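Local coordinates for Rho GTPase-activating protein 15 (PDB 3BYI), which switches off Rho-type GTPases such as RAC1 by stimulating their GTP hydrolysis, the chain here being its RhoGAP domain, at residues A[34-37]-A[38-41]. Sequence-based numbering, arbitrary orientation.
Sequences TVPW and FVKQ
Lys40 bends back along the first turn of its helix and lays its ammonium end over one face of the Trp37 indole. NZ lies 4.0 Å from the centroid of the six-membered ring and only 11° off its normal, which identifies a cation-pi contact. The methylene before it follows: CE is 3.8 Å from Trp37 CE3, a CH-pi approach displaced toward that side of the ring. The aliphatic part of the lysine runs past Val35, with Lys40 CG 3.7 Å from Val35 CG1; from there the bend at chi3 (-68°) lifts CE and NZ to the indole. Water 1 lies over the same indole face, toward its rim, accepting from Lys40 NZ at 2.9 Å and donating to Val35 O, so the ammonium is tied to the backbone ahead of the helix as well as to the ring. The whole arrangement marks the start of helix 37-49 in the all-helical RhoGAP domain, with Pro36 at the N-cap position. Successive i to i+4 bonds wind this turn: Lys40 N donates to Pro36 O (3.2 Å, in the carbonyl plane) and Gln41 N to Trp37 O (2.9 Å). Replacing Lys40 by an alanine would probably leave the indole face without its cation and water 1 without its donor. Beneath, Pro36 CB rests 4.0 Å from Val39 CG2, the two side chains lying side by side and both touching Phe99 of helix 89-102. Outside the turn, Glu31 OE1 accepts from Trp37 N, while Gln41 NE2 is hydrogen-bonded to Leu79 O.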
ATOM      1  N   THR A  34       0.673 -14.702  -1.617  1.00 44.21           N
ATOM      2  CA  THR A  34       0.519 -13.664  -2.634  1.00 41.94           C
ATOM      3  C   THR A  34       0.154 -12.341  -1.991  1.00 43.84           C
ATOM      4  O   THR A  34       0.028 -11.319  -2.670  1.00 45.58           O
ATOM      5  CB  THR A  34      -0.482 -14.111  -3.713  1.00 42.96           C
ATOM      6  OG1 THR A  34      -1.719 -14.469  -3.102  1.00 45.23           O
ATOM      7  CG2 THR A  34       0.069 -15.387  -4.478  1.00 38.97           C
ATOM      8  N   VAL A  35      -0.028 -12.351  -0.667  1.00 43.79           N
ATOM      9  CA  VAL A  35      -0.175 -11.129   0.096  1.00 43.15           C
ATOM     10  C   VAL A  35       0.725 -11.169   1.324  1.00 43.39           C
ATOM     11  O   VAL A  35       0.641 -12.095   2.105  1.00 44.57           O
ATOM     12  CB  VAL A  35      -1.632 -10.913   0.572  1.00 45.27           C
ATOM     13  CG1 VAL A  35      -1.759  -9.537   1.173  1.00 37.82           C
ATOM     14  CG2 VAL A  35      -2.611 -11.100  -0.578  1.00 39.67           C
ATOM     15  N   PRO A  36       1.597 -10.167   1.495  1.00 44.25           N
ATOM     16  CA  PRO A  36       2.439 -10.192   2.679  1.00 45.50           C
ATOM     17  C   PRO A  36       1.672 -10.185   3.999  1.00 45.70           C
ATOM     18  O   PRO A  36       0.734  -9.422   4.191  1.00 46.94           O
ATOM     19  CB  PRO A  36       3.271  -8.910   2.557  1.00 45.06           C
ATOM     20  CG  PRO A  36       3.232  -8.563   1.122  1.00 49.34           C
ATOM     21  CD  PRO A  36       1.895  -9.012   0.633  1.00 43.85           C
ATOM     22  N   TRP A  37       2.099 -11.037   4.907  1.00 48.78           N
ATOM     23  CA  TRP A  37       1.555 -11.075   6.264  1.00 49.18           C
ATOM     24  C   TRP A  37       1.493  -9.701   6.924  1.00 46.74           C
ATOM     25  O   TRP A  37       0.540  -9.418   7.625  1.00 46.14           O
ATOM     26  CB  TRP A  37       2.363 -12.017   7.165  1.00 50.93           C
ATOM     27  CG  TRP A  37       1.974 -13.388   6.923  1.00 56.29           C
ATOM     28  CD1 TRP A  37       2.689 -14.346   6.277  1.00 60.45           C
ATOM     29  CD2 TRP A  37       0.725 -13.963   7.249  1.00 59.29           C
ATOM     30  NE1 TRP A  37       1.959 -15.491   6.191  1.00 56.16           N
ATOM     31  CE2 TRP A  37       0.749 -15.290   6.792  1.00 58.77           C
ATOM     32  CE3 TRP A  37      -0.417 -13.485   7.897  1.00 58.16           C
ATOM     33  CZ2 TRP A  37      -0.318 -16.170   6.994  1.00 64.95           C
ATOM     34  CZ3 TRP A  37      -1.480 -14.330   8.073  1.00 63.48           C
ATOM     35  CH2 TRP A  37      -1.432 -15.666   7.621  1.00 65.50           C
ATOM     36  N   PHE A  38       2.521  -8.870   6.736  1.00 44.70           N
ATOM     37  CA  PHE A  38       2.550  -7.572   7.407  1.00 46.47           C
ATOM     38  C   PHE A  38       1.406  -6.672   6.917  1.00 46.59           C
ATOM     39  O   PHE A  38       0.830  -5.927   7.692  1.00 44.37           O
ATOM     40  CB  PHE A  38       3.879  -6.850   7.221  1.00 46.88           C
ATOM     41  CG  PHE A  38       3.918  -5.479   7.898  1.00 45.50           C
ATOM     42  CD1 PHE A  38       3.874  -5.368   9.279  1.00 46.34           C
ATOM     43  CD2 PHE A  38       4.004  -4.311   7.150  1.00 42.02           C
ATOM     44  CE1 PHE A  38       3.966  -4.107   9.904  1.00 47.88           C
ATOM     45  CE2 PHE A  38       4.054  -3.093   7.763  1.00 41.84           C
ATOM     46  CZ  PHE A  38       4.051  -2.988   9.139  1.00 44.40           C
ATOM     47  N   VAL A  39       1.103  -6.764   5.617  1.00 46.41           N
ATOM     48  CA  VAL A  39       0.005  -6.041   5.032  1.00 44.08           C
ATOM     49  C   VAL A  39      -1.348  -6.497   5.645  1.00 44.24           C
ATOM     50  O   VAL A  39      -2.216  -5.690   5.955  1.00 43.52           O
ATOM     51  CB  VAL A  39      -0.005  -6.178   3.475  1.00 42.49           C
ATOM     52  CG1 VAL A  39      -1.331  -5.608   2.858  1.00 42.00           C
ATOM     53  CG2 VAL A  39       1.247  -5.510   2.858  1.00 41.98           C
ATOM     54  N   LYS A  40      -1.519  -7.801   5.814  1.00 46.77           N
ATOM     55  CA  LYS A  40      -2.750  -8.308   6.375  1.00 45.61           C
ATOM     56  C   LYS A  40      -2.862  -7.981   7.876  1.00 45.80           C
ATOM     57  O   LYS A  40      -3.954  -7.721   8.385  1.00 45.82           O
ATOM     58  CB  LYS A  40      -2.894  -9.784   6.078  1.00 47.57           C
ATOM     59  CG  LYS A  40      -3.041 -10.094   4.592  1.00 47.79           C
ATOM     60  CD  LYS A  40      -3.365 -11.602   4.323  1.00 49.32           C
ATOM     61  CE  LYS A  40      -2.239 -12.525   4.645  1.00 52.81           C
ATOM     62  NZ  LYS A  40      -2.527 -13.952   4.225  1.00 50.91           N
ATOM     63  N   GLN A  41      -1.742  -7.992   8.591  1.00 46.69           N
ATOM     64  CA  GLN A  41      -1.740  -7.589   9.997  1.00 46.73           C
ATOM     65  C   GLN A  41      -2.167  -6.141  10.201  1.00 44.77           C
ATOM     66  O   GLN A  41      -2.867  -5.830  11.161  1.00 44.57           O
ATOM     67  CB  GLN A  41      -0.357  -7.676  10.593  1.00 45.62           C
ATOM     68  CG  GLN A  41      -0.099  -8.908  11.299  1.00 55.61           C
ATOM     69  CD  GLN A  41       1.085  -8.786  12.201  1.00 59.80           C
ATOM     70  OE1 GLN A  41       2.216  -8.696  11.732  1.00 58.35           O
ATOM     71  NE2 GLN A  41       0.833  -8.790  13.521  1.00 51.57           N
TER
HETATM   72  O   HOH W   1       0.293 -14.000   3.761  1.00 37.87           O